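Local coordinates for protein post-proline cleaving enzyme (Rickettsia typhi, PDB 4HVT) that probably acts as a serine-type oligopeptidase of the prolyl oligopeptidase family, cutting peptides on the carboxyl side of proline residues, at residues T480-Y485 against F543-E548; E502-N507 against N697-F702. All coordinates share one frame; numbering follows the deposited sequence.

Interaction 1 of 2, residues T480-Y485 against F543-E548; sequences TLLEAY and FAVSEE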
ATOM      1  N   THR A 480      -3.992 -22.203 -12.066  1.00 18.63           N
ATOM      2  CA  THR A 480      -3.145 -21.041 -12.247  1.00 18.14           C
ATOM      3  C   THR A 480      -3.868 -19.863 -11.647  1.00 18.01           C
ATOM      4  O   THR A 480      -5.078 -19.718 -11.857  1.00 17.93           O
ATOM      5  CB  THR A 480      -2.854 -20.806 -13.744  1.00 18.22           C
ATOM      6  OG1 THR A 480      -2.142 -21.935 -14.256  1.00 18.83           O
ATOM      7  CG2 THR A 480      -2.074 -19.515 -14.011  1.00 17.53           C
ATOM      8  N   LEU A 481      -3.138 -19.074 -10.871  1.00 17.67           N
ATOM      9  CA  LEU A 481      -3.664 -17.857 -10.287  1.00 18.08           C
ATOM     10  C   LEU A 481      -2.868 -16.659 -10.832  1.00 17.20           C
ATOM     11  O   LEU A 481      -1.631 -16.525 -10.621  1.00 17.13           O
ATOM     12  CB  LEU A 481      -3.633 -17.974  -8.772  1.00 19.39           C
ATOM     13  CG  LEU A 481      -4.452 -17.148  -7.789  1.00 20.82           C
ATOM     14  CD1 LEU A 481      -5.861 -16.830  -8.321  1.00 22.48           C
ATOM     15  CD2 LEU A 481      -4.431 -18.077  -6.550  1.00 22.50           C
ATOM     16  N   LEU A 482      -3.583 -15.805 -11.553  1.00 16.21           N
ATOM     17  CA  LEU A 482      -3.012 -14.646 -12.212  1.00 15.41           C
ATOM     18  C   LEU A 482      -3.505 -13.400 -11.468  1.00 15.07           C
ATOM     19  O   LEU A 482      -4.718 -13.232 -11.276  1.00 14.74           O
ATOM     20  CB  LEU A 482      -3.486 -14.607 -13.662  1.00 15.64           C
ATOM     21  CG  LEU A 482      -3.289 -13.343 -14.508  1.00 15.17           C
ATOM     22  CD1 LEU A 482      -1.821 -12.897 -14.642  1.00 15.00           C
ATOM     23  CD2 LEU A 482      -3.934 -13.566 -15.866  1.00 15.63           C
ATOM     24  N   GLU A 483      -2.567 -12.549 -11.087  1.00 14.69           N
ATOM     25  CA  GLU A 483      -2.860 -11.299 -10.361  1.00 14.71           C
ATOM     26  C   GLU A 483      -2.278 -10.103 -11.095  1.00 13.22           C
ATOM     27  O   GLU A 483      -1.278 -10.223 -11.834  1.00 12.62           O
ATOM     28  CB  GLU A 483      -2.254 -11.402  -8.966  1.00 16.44           C
ATOM     29  CG  GLU A 483      -2.841 -12.556  -8.154  1.00 19.70           C
ATOM     30  CD  GLU A 483      -2.446 -12.496  -6.684  1.00 22.15           C
ATOM     31  OE1 GLU A 483      -2.674 -11.453  -6.037  1.00 25.17           O
ATOM     32  OE2 GLU A 483      -1.923 -13.495  -6.182  1.00 25.61           O
ATOM     33  N   ALA A 484      -2.937  -8.935 -10.917  1.00 12.56           N
ATOM     34  CA  ALA A 484      -2.422  -7.675 -11.367  1.00 12.03           C
ATOM     35  C   ALA A 484      -3.182  -6.596 -10.622  1.00 11.98           C
ATOM     36  O   ALA A 484      -4.102  -6.893  -9.877  1.00 12.20           O
ATOM     37  CB  ALA A 484      -2.554  -7.469 -12.863  1.00 12.39           C
ATOM     38  N   TYR A 485      -2.711  -5.377 -10.765  1.00 11.65           N
ATOM     39  CA  TYR A 485      -3.265  -4.199 -10.099  1.00 11.62           C
ATOM     40  C   TYR A 485      -3.561  -3.199 -11.216  1.00 11.54           C
ATOM     41  O   TYR A 485      -4.734  -3.009 -11.584  1.00 11.78           O
ATOM     42  CB  TYR A 485      -2.320  -3.612  -9.037  1.00 11.31           C
ATOM     43  CG  TYR A 485      -2.938  -2.436  -8.251  1.00 11.89           C
ATOM     44  CD1 TYR A 485      -3.972  -2.641  -7.327  1.00 11.92           C
ATOM     45  CD2 TYR A 485      -2.492  -1.161  -8.468  1.00 11.87           C
ATOM     46  CE1 TYR A 485      -4.538  -1.598  -6.612  1.00 12.33           C
ATOM     47  CE2 TYR A 485      -3.022  -0.104  -7.751  1.00 12.32           C
ATOM     48  CZ  TYR A 485      -4.024  -0.333  -6.817  1.00 12.44           C
ATOM     49  OH  TYR A 485      -4.492   0.814  -6.178  1.00 14.50           O
ATOM     50  N   PHE A 543      -5.592  -9.267 -20.652  1.00 16.17           N
ATOM     51  CA  PHE A 543      -6.032 -10.326 -21.587  1.00 17.14           C
ATOM     52  C   PHE A 543      -4.840 -10.918 -22.378  1.00 17.13           C
ATOM     53  O   PHE A 543      -4.765 -12.140 -22.621  1.00 17.60           O
ATOM     54  CB  PHE A 543      -7.101  -9.819 -22.571  1.00 17.72           C
ATOM     55  CG  PHE A 543      -8.323  -9.252 -21.918  1.00 17.82           C
ATOM     56  CD1 PHE A 543      -8.906  -9.868 -20.814  1.00 17.80           C
ATOM     57  CD2 PHE A 543      -8.887  -8.075 -22.394  1.00 17.92           C
ATOM     58  CE1 PHE A 543     -10.025  -9.361 -20.235  1.00 17.94           C
ATOM     59  CE2 PHE A 543     -10.026  -7.564 -21.817  1.00 17.99           C
ATOM     60  CZ  PHE A 543     -10.583  -8.170 -20.716  1.00 17.99           C
ATOM     61  N   ALA A 544      -3.933 -10.047 -22.825  1.00 16.76           N
ATOM     62  CA  ALA A 544      -2.724 -10.481 -23.547  1.00 17.08           C
ATOM     63  C   ALA A 544      -1.919 -11.508 -22.732  1.00 17.04           C
ATOM     64  O   ALA A 544      -1.497 -12.491 -23.257  1.00 17.78           O
ATOM     65  CB  ALA A 544      -1.863  -9.293 -23.919  1.00 16.94           C
ATOM     66  N   VAL A 545      -1.716 -11.239 -21.457  1.00 16.49           N
ATOM     67  CA  VAL A 545      -1.079 -12.208 -20.587  1.00 16.18           C
ATOM     68  C   VAL A 545      -1.933 -13.491 -20.403  1.00 16.66           C
ATOM     69  O   VAL A 545      -1.402 -14.621 -20.508  1.00 17.54           O
ATOM     70  CB  VAL A 545      -0.696 -11.536 -19.242  1.00 15.35           C
ATOM     71  CG1 VAL A 545      -0.120 -12.563 -18.319  1.00 15.19           C
ATOM     72  CG2 VAL A 545       0.325 -10.426 -19.467  1.00 15.08           C
ATOM     73  N   SER A 546      -3.229 -13.337 -20.160  1.00 16.84           N
ATOM     74  CA  SER A 546      -4.129 -14.482 -19.956  1.00 17.54           C
ATOM     75  C   SER A 546      -4.047 -15.423 -21.187  1.00 18.85           C
ATOM     76  O   SER A 546      -3.856 -16.632 -21.063  1.00 19.20           O
ATOM     77  CB  SER A 546      -5.571 -13.995 -19.704  1.00 17.57           C
ATOM     78  OG  SER A 546      -5.685 -13.232 -18.503  1.00 16.67           O
ATOM     79  N   GLU A 547      -4.159 -14.845 -22.369  1.00 20.12           N
ATOM     80  CA  GLU A 547      -4.156 -15.614 -23.624  1.00 22.03           C
ATOM     81  C   GLU A 547      -2.838 -16.281 -23.861  1.00 22.46           C
ATOM     82  O   GLU A 547      -2.801 -17.404 -24.413  1.00 22.92           O
ATOM     83  CB  GLU A 547      -4.461 -14.686 -24.799  1.00 23.51           C
ATOM     84  CG  GLU A 547      -5.908 -14.245 -24.793  1.00 24.77           C
ATOM     85  CD  GLU A 547      -6.241 -13.245 -25.863  1.00 27.40           C
ATOM     86  OE1 GLU A 547      -5.413 -12.367 -26.183  1.00 29.51           O
ATOM     87  OE2 GLU A 547      -7.397 -13.302 -26.344  1.00 31.21           O
ATOM     88  N   GLU A 548      -1.758 -15.624 -23.463  1.00 22.59           N
ATOM     89  CA  GLU A 548      -0.451 -16.189 -23.648  1.00 23.50           C
ATOM     90  C   GLU A 548      -0.246 -17.402 -22.735  1.00 22.13           C
ATOM     91  O   GLU A 548       0.390 -18.383 -23.144  1.00 21.84           O
ATOM     92  CB  GLU A 548       0.637 -15.125 -23.480  1.00 25.53           C
ATOM     93  CG  GLU A 548       2.031 -15.632 -23.727  1.00 28.75           C
ATOM     94  CD  GLU A 548       2.344 -15.853 -25.200  1.00 33.34           C
ATOM     95  OE1 GLU A 548       1.427 -15.857 -26.083  1.00 39.99           O
ATOM     96  OE2 GLU A 548       3.529 -16.033 -25.496  1.00 37.08           O
TER
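L482 alone carries the strand side of this contact, sending its two methyls to neighbouring residues of the helix. CG stands anti to the backbone N (chi1 167°), which carries the branch end outward from strand 480-483 to helix 536-551. The closer approach is made by CD2, 3.2 Å from S546 OG and 4.2 Å from S546 CB. The other methyl, CD1, meets V545 CG1 at 4.1 Å, the two side chains crossing at a slant. S546 turns OG the other way about, beside the backbone N and anti to the carbonyl carbon (chi1 -64°), and there the hydroxyl bonds back to F542 O, one turn earlier in the same helix. The strand lies between strands 510-514 and 560-565 in the mixed sheet of the alpha/beta-hydrolase fold, and L482 also packs against V512, A514, L560 and I562 of these neighbours. Between strand and helix the contact is thus apolar in character, one leucine methyl meeting V545 and the other packing tightly on the serine oxygen; because F542 O holds that hydroxyl within its own helix, it can lie buried here and needs no partner from the strand.

Interaction 2 of 2, residues E502-N507 against N697-F702; sequences EVWVKN and NLYTFF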
ATOM      1  N   GLU A 502       3.701 -21.507  -0.584  1.00 20.72           N
ATOM      2  CA  GLU A 502       3.491 -22.741   0.187  1.00 23.24           C
ATOM      3  C   GLU A 502       2.108 -23.335   0.024  1.00 22.32           C
ATOM      4  O   GLU A 502       1.973 -24.531  -0.034  1.00 24.08           O
ATOM      5  CB  GLU A 502       3.753 -22.504   1.657  1.00 25.09           C
ATOM      6  CG  GLU A 502       5.173 -22.061   1.951  1.00 28.00           C
ATOM      7  CD  GLU A 502       5.680 -22.688   3.200  1.00 31.99           C
ATOM      8  OE1 GLU A 502       5.955 -23.923   3.117  1.00 38.62           O
ATOM      9  OE2 GLU A 502       5.820 -21.966   4.220  1.00 32.87           O
ATOM     10  N   VAL A 503       1.076 -22.507  -0.043  1.00 21.39           N
ATOM     11  CA  VAL A 503      -0.274 -23.029  -0.152  1.00 21.62           C
ATOM     12  C   VAL A 503      -0.641 -23.349  -1.591  1.00 20.69           C
ATOM     13  O   VAL A 503      -1.293 -24.352  -1.817  1.00 21.64           O
ATOM     14  CB  VAL A 503      -1.336 -22.120   0.435  1.00 22.34           C
ATOM     15  CG1 VAL A 503      -2.680 -22.803   0.295  1.00 23.74           C
ATOM     16  CG2 VAL A 503      -1.003 -21.851   1.894  1.00 22.82           C
ATOM     17  N   TRP A 504      -0.205 -22.520  -2.537  1.00 18.48           N
ATOM     18  CA  TRP A 504      -0.552 -22.687  -3.939  1.00 17.43           C
ATOM     19  C   TRP A 504       0.543 -23.458  -4.724  1.00 17.72           C
ATOM     20  O   TRP A 504       0.258 -24.532  -5.235  1.00 17.41           O
ATOM     21  CB  TRP A 504      -0.922 -21.326  -4.572  1.00 16.70           C
ATOM     22  CG  TRP A 504      -1.680 -21.457  -5.883  1.00 16.17           C
ATOM     23  CD1 TRP A 504      -1.153 -21.276  -7.118  1.00 16.02           C
ATOM     24  CD2 TRP A 504      -3.025 -21.846  -6.070  1.00 16.62           C
ATOM     25  NE1 TRP A 504      -2.071 -21.544  -8.070  1.00 16.38           N
ATOM     26  CE2 TRP A 504      -3.255 -21.870  -7.461  1.00 16.63           C
ATOM     27  CE3 TRP A 504      -4.077 -22.183  -5.205  1.00 16.78           C
ATOM     28  CZ2 TRP A 504      -4.501 -22.213  -8.019  1.00 17.31           C
ATOM     29  CZ3 TRP A 504      -5.310 -22.527  -5.758  1.00 17.24           C
ATOM     30  CH2 TRP A 504      -5.502 -22.546  -7.157  1.00 17.40           C
ATOM     31  N   VAL A 505       1.765 -22.923  -4.797  1.00 17.09           N
ATOM     32  CA  VAL A 505       2.781 -23.401  -5.759  1.00 17.73           C
ATOM     33  C   VAL A 505       3.361 -24.742  -5.321  1.00 18.77           C
ATOM     34  O   VAL A 505       3.599 -25.627  -6.159  1.00 19.92           O
ATOM     35  CB  VAL A 505       3.915 -22.378  -6.004  1.00 17.22           C
ATOM     36  CG1 VAL A 505       4.819 -22.843  -7.131  1.00 17.73           C
ATOM     37  CG2 VAL A 505       3.348 -21.005  -6.386  1.00 16.60           C
ATOM     38  N   LYS A 506       3.504 -24.925  -4.022  1.00 19.25           N
ATOM     39  CA  LYS A 506       3.947 -26.229  -3.467  1.00 20.80           C
ATOM     40  C   LYS A 506       2.957 -27.355  -3.706  1.00 21.53           C
ATOM     41  O   LYS A 506       3.316 -28.541  -3.685  1.00 22.88           O
ATOM     42  CB  LYS A 506       4.248 -26.083  -1.966  1.00 21.95           C
ATOM     43  CG  LYS A 506       4.702 -27.346  -1.228  1.00 24.23           C
ATOM     44  CD  LYS A 506       5.112 -26.969   0.191  1.00 25.70           C
ATOM     45  CE  LYS A 506       5.870 -28.066   0.940  1.00 28.16           C
ATOM     46  NZ  LYS A 506       6.428 -27.480   2.201  1.00 29.87           N
ATOM     47  N   ASN A 507       1.698 -27.007  -3.933  1.00 21.70           N
ATOM     48  CA  ASN A 507       0.670 -27.953  -4.288  1.00 22.20           C
ATOM     49  C   ASN A 507       0.460 -28.038  -5.815  1.00 21.94           C
ATOM     50  O   ASN A 507      -0.567 -28.556  -6.292  1.00 22.75           O
ATOM     51  CB  ASN A 507      -0.594 -27.563  -3.498  1.00 22.06           C
ATOM     52  CG  ASN A 507      -0.514 -28.014  -2.066  1.00 22.57           C
ATOM     53  OD1 ASN A 507      -0.175 -29.167  -1.809  1.00 24.03           O
ATOM     54  ND2 ASN A 507      -0.848 -27.158  -1.138  1.00 22.45           N
ATOM     55  N   ASN A 697     -10.569 -18.786   3.487  1.00 18.55           N
ATOM     56  CA  ASN A 697     -11.759 -18.733   2.632  1.00 19.01           C
ATOM     57  C   ASN A 697     -11.378 -18.539   1.171  1.00 18.63           C
ATOM     58  O   ASN A 697     -11.867 -19.282   0.274  1.00 19.56           O
ATOM     59  CB  ASN A 697     -12.659 -17.637   3.092  1.00 18.61           C
ATOM     60  CG  ASN A 697     -13.412 -17.995   4.358  1.00 19.60           C
ATOM     61  OD1 ASN A 697     -13.654 -19.186   4.637  1.00 21.20           O
ATOM     62  ND2 ASN A 697     -13.830 -16.959   5.127  1.00 19.50           N
ATOM     63  N   LEU A 698     -10.452 -17.612   0.938  1.00 17.63           N
ATOM     64  CA  LEU A 698     -10.032 -17.305  -0.418  1.00 17.81           C
ATOM     65  C   LEU A 698      -9.340 -18.481  -1.118  1.00 18.05           C
ATOM     66  O   LEU A 698      -9.632 -18.778  -2.288  1.00 17.65           O
ATOM     67  CB  LEU A 698      -9.131 -16.051  -0.409  1.00 17.65           C
ATOM     68  CG  LEU A 698      -8.827 -15.523  -1.815  1.00 17.97           C
ATOM     69  CD1 LEU A 698      -8.906 -14.029  -1.930  1.00 18.36           C
ATOM     70  CD2 LEU A 698      -7.472 -16.072  -2.208  1.00 17.99           C
ATOM     71  N   TYR A 699      -8.412 -19.102  -0.406  1.00 17.51           N
ATOM     72  CA  TYR A 699      -7.636 -20.228  -0.979  1.00 18.38           C
ATOM     73  C   TYR A 699      -8.467 -21.510  -1.067  1.00 18.82           C
ATOM     74  O   TYR A 699      -8.257 -22.274  -1.986  1.00 18.73           O
ATOM     75  CB  TYR A 699      -6.257 -20.409  -0.321  1.00 18.90           C
ATOM     76  CG  TYR A 699      -5.286 -19.434  -0.895  1.00 19.51           C
ATOM     77  CD1 TYR A 699      -4.730 -19.636  -2.157  1.00 20.56           C
ATOM     78  CD2 TYR A 699      -4.921 -18.322  -0.197  1.00 18.91           C
ATOM     79  CE1 TYR A 699      -3.860 -18.723  -2.699  1.00 20.87           C
ATOM     80  CE2 TYR A 699      -4.059 -17.403  -0.734  1.00 19.80           C
ATOM     81  CZ  TYR A 699      -3.530 -17.602  -1.974  1.00 21.10           C
ATOM     82  OH  TYR A 699      -2.660 -16.676  -2.503  1.00 22.80           O
ATOM     83  N   THR A 700      -9.467 -21.673  -0.205  1.00 18.80           N
ATOM     84  CA  THR A 700     -10.371 -22.800  -0.325  1.00 19.91           C
ATOM     85  C   THR A 700     -11.173 -22.597  -1.607  1.00 19.84           C
ATOM     86  O   THR A 700     -11.292 -23.532  -2.401  1.00 19.92           O
ATOM     87  CB  THR A 700     -11.253 -22.969   0.925  1.00 20.65           C
ATOM     88  OG1 THR A 700     -10.415 -23.182   2.075  1.00 20.53           O
ATOM     89  CG2 THR A 700     -12.215 -24.158   0.744  1.00 21.65           C
ATOM     90  N   PHE A 701     -11.648 -21.366  -1.828  1.00 19.13           N
ATOM     91  CA  PHE A 701     -12.435 -21.036  -3.022  1.00 19.02           C
ATOM     92  C   PHE A 701     -11.646 -21.417  -4.306  1.00 18.62           C
ATOM     93  O   PHE A 701     -12.176 -22.040  -5.217  1.00 18.93           O
ATOM     94  CB  PHE A 701     -12.864 -19.539  -3.004  1.00 18.55           C
ATOM     95  CG  PHE A 701     -13.321 -19.020  -4.327  1.00 18.35           C
ATOM     96  CD1 PHE A 701     -14.605 -19.307  -4.811  1.00 19.44           C
ATOM     97  CD2 PHE A 701     -12.492 -18.261  -5.103  1.00 17.95           C
ATOM     98  CE1 PHE A 701     -15.009 -18.797  -6.031  1.00 19.10           C
ATOM     99  CE2 PHE A 701     -12.884 -17.787  -6.333  1.00 18.06           C
ATOM    100  CZ  PHE A 701     -14.139 -18.070  -6.799  1.00 18.63           C
ATOM    101  N   PHE A 702     -10.392 -21.015  -4.391  1.00 17.95           N
ATOM    102  CA  PHE A 702      -9.626 -21.222  -5.614  1.00 17.64           C
ATOM    103  C   PHE A 702      -9.234 -22.647  -5.757  1.00 18.63           C
ATOM    104  O   PHE A 702      -9.221 -23.176  -6.864  1.00 19.15           O
ATOM    105  CB  PHE A 702      -8.394 -20.304  -5.643  1.00 16.75           C
ATOM    106  CG  PHE A 702      -8.697 -18.924  -6.173  1.00 15.91           C
ATOM    107  CD1 PHE A 702      -9.153 -18.776  -7.465  1.00 15.93           C
ATOM    108  CD2 PHE A 702      -8.394 -17.771  -5.409  1.00 15.32           C
ATOM    109  CE1 PHE A 702      -9.410 -17.524  -8.005  1.00 15.67           C
ATOM    110  CE2 PHE A 702      -8.636 -16.532  -5.942  1.00 14.76           C
ATOM    111  CZ  PHE A 702      -9.158 -16.410  -7.240  1.00 15.10           C
TER
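The W504 indole brings the edge of its six-membered ring to helix 688-706: F702 O lies at that edge, in the ring plane, 3.8 Å from W504 CH2. Next to it W504 CZ3 meets F702 CB at 3.8 Å, and the two side chains run at about a right angle. W504 CE3 lies 4.0 Å from Y699 CD1, at the edge of the phenol ring, while one face of that ring is covered off-centre by L698 CD2 from the same helix. F702 has F701 CD2 over the centre of one face and L698 CD2 at its edge in plane. The indole reaches across because W504 CG is anti to the backbone N (chi1 -163°); its NE1 makes a weak hydrogen bond to V510 O. In this alpha/beta-hydrolase fold, helices 498-505 and 688-706 lie on the same side of the central sheet. V503 CG1 adds an aliphatic contact, 4.3 Å from Y699 CB, and V503 also touches I59 of helix 56-67. Beyond the contact, N507 ND2 bonds V503 O at 2.9 Å, nearly straight at 169° but from above the carbonyl plane; ND2 also bonds E62 OE2.

How the interactions relate
Strand 480-483 joins the two contacts, whose centres lie about 17 Å apart, by sending successive leucines to opposite faces of the sheet. L482 serves interaction 1, whereas L481 enters the aromatic group of interaction 2: its CD1 is 3.5 Å from F702 CZ and its CD2 3.9 Å from Y699 CE1. W504 passes close to the strand backbone as well, its NE1 packing 3.9 Å from L481 N without a bond between them. Helices 536-551 and 688-706 therefore pack on the two sides of one central strand. The adjacent parallel strand 560-565 leads to S566, which with D649 and H682 probably forms the catalytic triad, on a likely nucleophile elbow.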